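Local coordinates for PAN2-PAN3 deadenylation complex catalytic subunit pan2 (Neurospora crassa, PDB 4CZW), which shortens the poly(A) tails of messenger RNA as the catalytic subunit of the PAN2-PAN3 deadenylase, here represented by its ubiquitin-protease-like domain, predicted to be inactive, and its exonuclease domain, at residues T411-R416 against A532-W537; V479-G484 against V489-D494. All blocks are in the same frame, centred on the assembly; numbering follows the deposited sequence.

Interaction 1 of 2, residues T411-R416 against A532-W537; sequences TSVLFR and AYKKLW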
# COMPACT_ATOMS: atom_id res chain seq x y z
N THR A 411 -15.75 3.63 -13.63
CA THR A 411 -14.96 4.33 -14.63
C THR A 411 -15.42 5.77 -14.84
O THR A 411 -15.05 6.42 -15.82
CB THR A 411 -15.01 3.61 -15.99
OG1 THR A 411 -16.35 3.66 -16.51
CG2 THR A 411 -14.59 2.15 -15.83
N SER A 412 -16.24 6.27 -13.92
CA SER A 412 -16.85 7.59 -14.05
C SER A 412 -15.82 8.73 -14.06
O SER A 412 -16.10 9.81 -14.58
CB SER A 412 -17.86 7.83 -12.93
OG SER A 412 -17.23 7.77 -11.66
N VAL A 413 -14.65 8.48 -13.50
CA VAL A 413 -13.61 9.50 -13.41
C VAL A 413 -13.04 9.83 -14.80
O VAL A 413 -12.52 10.92 -15.02
CB VAL A 413 -12.46 9.05 -12.47
CG1 VAL A 413 -11.73 7.84 -13.04
CG2 VAL A 413 -11.50 10.19 -12.19
N LEU A 414 -13.18 8.89 -15.73
CA LEU A 414 -12.65 9.07 -17.08
C LEU A 414 -13.55 9.97 -17.93
O LEU A 414 -13.08 10.60 -18.88
CB LEU A 414 -12.49 7.72 -17.77
CG LEU A 414 -11.50 6.73 -17.16
CD1 LEU A 414 -11.52 5.41 -17.93
CD2 LEU A 414 -10.10 7.31 -17.13
N PHE A 415 -14.83 10.04 -17.58
CA PHE A 415 -15.80 10.75 -18.40
C PHE A 415 -16.28 12.06 -17.77
O PHE A 415 -16.93 12.87 -18.43
CB PHE A 415 -17.01 9.85 -18.68
CG PHE A 415 -16.64 8.48 -19.19
CD1 PHE A 415 -16.27 8.29 -20.51
CD2 PHE A 415 -16.66 7.39 -18.34
CE1 PHE A 415 -15.94 7.04 -20.98
CE2 PHE A 415 -16.32 6.13 -18.80
CZ PHE A 415 -15.96 5.95 -20.12
N ARG A 416 -15.96 12.26 -16.50
CA ARG A 416 -16.43 13.44 -15.77
C ARG A 416 -15.72 14.71 -16.21
O ARG A 416 -14.51 14.71 -16.44
CB ARG A 416 -16.27 13.23 -14.26
CG ARG A 416 -16.83 14.37 -13.42
CD ARG A 416 -16.80 14.04 -11.93
NE ARG A 416 -17.67 12.91 -11.60
CZ ARG A 416 -17.24 11.67 -11.38
NH1 ARG A 416 -15.94 11.40 -11.46
NH2 ARG A 416 -18.10 10.71 -11.09
N ALA A 532 -5.92 12.66 -10.87
CA ALA A 532 -5.27 12.30 -12.12
C ALA A 532 -4.76 10.87 -12.08
O ALA A 532 -4.84 10.15 -13.08
CB ALA A 532 -4.14 13.26 -12.42
N TYR A 533 -4.24 10.46 -10.93
CA TYR A 533 -3.74 9.10 -10.75
C TYR A 533 -4.87 8.09 -10.90
O TYR A 533 -4.67 7.00 -11.44
CB TYR A 533 -3.08 8.95 -9.37
CG TYR A 533 -2.43 7.60 -9.15
CD1 TYR A 533 -3.16 6.52 -8.66
CD2 TYR A 533 -1.08 7.41 -9.41
CE1 TYR A 533 -2.57 5.29 -8.46
CE2 TYR A 533 -0.48 6.18 -9.20
CZ TYR A 533 -1.23 5.13 -8.73
OH TYR A 533 -0.64 3.90 -8.52
N LYS A 534 -6.05 8.45 -10.40
CA LYS A 534 -7.21 7.57 -10.44
C LYS A 534 -7.56 7.18 -11.87
O LYS A 534 -7.93 6.04 -12.14
CB LYS A 534 -8.41 8.25 -9.77
CG LYS A 534 -9.61 7.34 -9.57
CD LYS A 534 -10.76 8.09 -8.92
CE LYS A 534 -11.96 7.19 -8.68
NZ LYS A 534 -11.65 6.13 -7.68
N LYS A 535 -7.44 8.14 -12.79
CA LYS A 535 -7.71 7.90 -14.20
C LYS A 535 -6.75 6.85 -14.76
O LYS A 535 -7.17 5.88 -15.39
CB LYS A 535 -7.59 9.19 -15.01
CG LYS A 535 -8.53 10.29 -14.55
CD LYS A 535 -8.32 11.56 -15.37
CE LYS A 535 -9.23 12.68 -14.90
NZ LYS A 535 -9.01 13.93 -15.67
N LEU A 536 -5.46 7.05 -14.51
CA LEU A 536 -4.43 6.14 -15.00
C LEU A 536 -4.57 4.75 -14.37
O LEU A 536 -4.38 3.74 -15.04
CB LEU A 536 -3.04 6.70 -14.72
CG LEU A 536 -2.76 8.10 -15.28
CD1 LEU A 536 -1.33 8.52 -14.99
CD2 LEU A 536 -3.05 8.14 -16.77
N TRP A 537 -4.92 4.72 -13.09
CA TRP A 537 -5.08 3.46 -12.37
C TRP A 537 -6.25 2.65 -12.93
O TRP A 537 -6.17 1.43 -13.05
CB TRP A 537 -5.29 3.72 -10.88
CG TRP A 537 -5.39 2.46 -10.07
CD1 TRP A 537 -4.36 1.66 -9.66
CD2 TRP A 537 -6.59 1.86 -9.56
NE1 TRP A 537 -4.84 0.60 -8.94
CE2 TRP A 537 -6.20 0.69 -8.86
CE3 TRP A 537 -7.95 2.18 -9.63
CZ2 TRP A 537 -7.13 -0.14 -8.24
CZ3 TRP A 537 -8.86 1.35 -9.01
CH2 TRP A 537 -8.45 0.20 -8.32

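Interaction 2 of 2, residues V479-G484 against V489-D494; sequences VVRGQG and VAFIDD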
# COMPACT_ATOMS: atom_id res chain seq x y z
N VAL A 479 -2.66 11.80 -21.89
CA VAL A 479 -2.98 10.51 -22.48
C VAL A 479 -3.75 10.72 -23.78
O VAL A 479 -4.69 11.51 -23.84
CB VAL A 479 -3.80 9.62 -21.53
CG1 VAL A 479 -3.80 8.19 -22.02
CG2 VAL A 479 -3.23 9.70 -20.12
N VAL A 480 -3.35 10.00 -24.82
CA VAL A 480 -3.83 10.24 -26.18
C VAL A 480 -4.43 8.99 -26.82
O VAL A 480 -3.90 7.89 -26.65
CB VAL A 480 -2.68 10.79 -27.06
CG1 VAL A 480 -3.00 10.65 -28.54
CG2 VAL A 480 -2.40 12.25 -26.71
N ARG A 481 -5.54 9.16 -27.53
CA ARG A 481 -6.15 8.07 -28.29
C ARG A 481 -5.16 7.45 -29.27
O ARG A 481 -4.54 8.15 -30.06
CB ARG A 481 -7.38 8.58 -29.06
CG ARG A 481 -8.52 9.04 -28.18
CD ARG A 481 -9.65 9.63 -29.02
NE ARG A 481 -10.82 9.97 -28.21
CZ ARG A 481 -10.98 11.14 -27.60
NH1 ARG A 481 -10.05 12.08 -27.69
NH2 ARG A 481 -12.08 11.36 -26.88
N GLY A 482 -5.03 6.13 -29.21
CA GLY A 482 -4.09 5.42 -30.07
C GLY A 482 -4.74 4.78 -31.27
O GLY A 482 -4.07 4.13 -32.08
N GLN A 483 -6.05 4.96 -31.41
CA GLN A 483 -6.80 4.38 -32.52
C GLN A 483 -8.15 5.06 -32.70
O GLN A 483 -8.54 5.89 -31.88
CB GLN A 483 -6.99 2.88 -32.29
CG GLN A 483 -7.67 2.53 -30.97
CD GLN A 483 -7.18 1.22 -30.39
OE1 GLN A 483 -5.98 0.95 -30.37
NE2 GLN A 483 -8.11 0.40 -29.92
N GLY A 484 -8.85 4.71 -33.77
CA GLY A 484 -10.14 5.29 -34.07
C GLY A 484 -10.05 6.53 -34.95
O GLY A 484 -8.97 6.91 -35.39
N VAL A 489 -5.81 12.39 -30.86
CA VAL A 489 -6.49 13.39 -30.04
C VAL A 489 -6.45 13.00 -28.56
O VAL A 489 -6.82 11.89 -28.19
CB VAL A 489 -7.95 13.58 -30.48
CG1 VAL A 489 -8.63 14.64 -29.62
CG2 VAL A 489 -8.02 13.95 -31.95
N ALA A 490 -6.00 13.92 -27.72
CA ALA A 490 -5.88 13.67 -26.29
C ALA A 490 -7.25 13.66 -25.61
O ALA A 490 -8.12 14.47 -25.94
CB ALA A 490 -4.98 14.71 -25.65
N PHE A 491 -7.43 12.74 -24.67
CA PHE A 491 -8.65 12.70 -23.87
C PHE A 491 -8.32 12.96 -22.41
O PHE A 491 -9.21 13.12 -21.57
CB PHE A 491 -9.38 11.37 -24.05
CG PHE A 491 -8.58 10.17 -23.61
CD1 PHE A 491 -7.70 9.55 -24.48
CD2 PHE A 491 -8.74 9.65 -22.33
CE1 PHE A 491 -6.98 8.44 -24.08
CE2 PHE A 491 -8.02 8.54 -21.93
CZ PHE A 491 -7.14 7.93 -22.80
N ILE A 492 -7.03 12.99 -22.10
CA ILE A 492 -6.55 13.38 -20.78
C ILE A 492 -5.36 14.32 -20.91
O ILE A 492 -4.36 13.99 -21.54
CB ILE A 492 -6.13 12.16 -19.93
CG1 ILE A 492 -7.33 11.28 -19.60
CG2 ILE A 492 -5.47 12.62 -18.63
CD1 ILE A 492 -6.99 10.06 -18.78
N ASP A 493 -5.48 15.50 -20.31
CA ASP A 493 -4.37 16.44 -20.25
C ASP A 493 -4.42 17.20 -18.93
O ASP A 493 -4.68 18.40 -18.90
CB ASP A 493 -4.41 17.42 -21.43
CG ASP A 493 -3.15 18.26 -21.54
OD1 ASP A 493 -2.08 17.79 -21.10
OD2 ASP A 493 -3.23 19.39 -22.06
N ASP A 494 -4.18 16.48 -17.84
CA ASP A 494 -4.31 17.03 -16.51
C ASP A 494 -3.02 17.67 -16.00
O ASP A 494 -1.94 17.09 -16.10
CB ASP A 494 -4.75 15.95 -15.52
CG ASP A 494 -6.11 15.38 -15.86
OD1 ASP A 494 -6.91 16.09 -16.51
OD2 ASP A 494 -6.38 14.22 -15.48

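Interaction 1 of 2, residues T411-R416 against A532-W537
The ammonium group of Lys534, whose methylene chain lies against Val413, is held at its NZ by the carbonyl O of Thr73 and, weakly, by that of Cys75. The chain runs straight out from the helix as far as CE and bends only at its last torsion (chi4 65°), which turns NZ to these carbonyls. Cys75 is one of the four zinc ligands here, with His70, Cys80 and Cys83, and the side chain of Lys534 lies about 7 Å from the metal.

Across the contact itself no hydrogen bond forms; side chains of the two segments hold them together by aliphatic packing. Val413 is the central bump. Its CG2 fits between the two lysine stalks, 3.8 Å from Lys535 CG and 4.0 Å from Lys534 CD, while CG1 sits by Lys534 CG at 4.1 Å. The short, weakly bonded helical turn around 412-415 is thereby laid against helix 529-541 of the RNase H-like exonuclease domain, which is built round a mixed sheet, and through Lys534 the same helix reaches the zinc-bound part of the protease-like domain.

The next residue, Leu414, slides past Lys535 the opposite way, bringing its CD2 to 3.8 Å from Lys535 CB and 3.7 Å from Lys535 O. Val538 and Leu539 extend this apolar patch along the helix. Lys535, fully extended beyond CG, carries CE past Val413 O at 3.7 Å on its way to a salt bridge with Asp494. Within 411-416, Arg416 folds back so that its NH2 donates to Ser412 OG (3.1 Å), which is tilted from the guanidinium plane; Ser412 OG also bonds with Asp410.

Interaction 2 of 2, residues V479-G484 against V489-D494
Val479 is the bump that fills the hollow between Phe491 and Ile492. Its CG1 abuts the rim of the phenyl ring, nearest CZ, whereas CG2 and CB rest on Ile492 CB, each 3.8 Å away, the two side chains pointing the same way. Phe491 and Ile492 both face Val479, which makes this a classic beta bulge: Val479 O accepts from Phe491 N (3.1 Å) and Ile492 N (3.3 Å), the latter on a lone pair, and Val479 N donates to Ile492 O at 2.8 Å. At the bulge Phe491 has CG between its backbone N and carbonyl carbon (chi1 61°), and its ring crosses Val479, one face over Val479 O and its edge at Arg481 N.

On the other face of the hairpin, Val480 CG2 nestles against Ala490 CB at 3.7 Å. Arg481 wraps the end of the pair: its N and NH1 both donate to Val489 O, at 3.1 and 3.3 Å, reaching it from opposite faces of the carbonyl plane. Phe491 CB covers one face of the guanidinium, Val489 CG1 lies alongside NH1, NE makes a salt bridge with Glu434, and NH2 a hydrogen bond to Glu427 O. With the guanidinium cut away by an alanine here, Glu434 would probably lose its salt-bridge mate and a gap would be likely beside Phe491 CB.

Around the hairpin, helix 604-623 packs Ile605 against Val480 and Ala490, helix 529-541 sets Leu539 on Ile492, and strand 441-451, which carries the probable catalytic metal ligand Asp445, pairs with strand 471-481 and touches Val479 and Phe491 through Ile442.

How the interactions relate
Along the chain the order is 411-416, 479-484, 489-494 and 532-537, so interaction 2 is nested inside the loop that interaction 1 closes. Their centres lie 13 Å apart, and helix 529-541, which supplies one segment of interaction 1, also packs on the hairpin of interaction 2. One side of it takes the weakly bonded turn around 412-415; a neighbouring side meets strands 471-481 and 490-496, where Leu536 CD2 is 3.7 Å from Val479 CG2 and Lys535 CB 3.9 Å from Ile492 CD1. Lys535, part of interaction 1, thus also touches interaction 2. Within the exonuclease domain the helix therefore lies between the chain preceding strand 441-451 and the hairpin strands of the sheet.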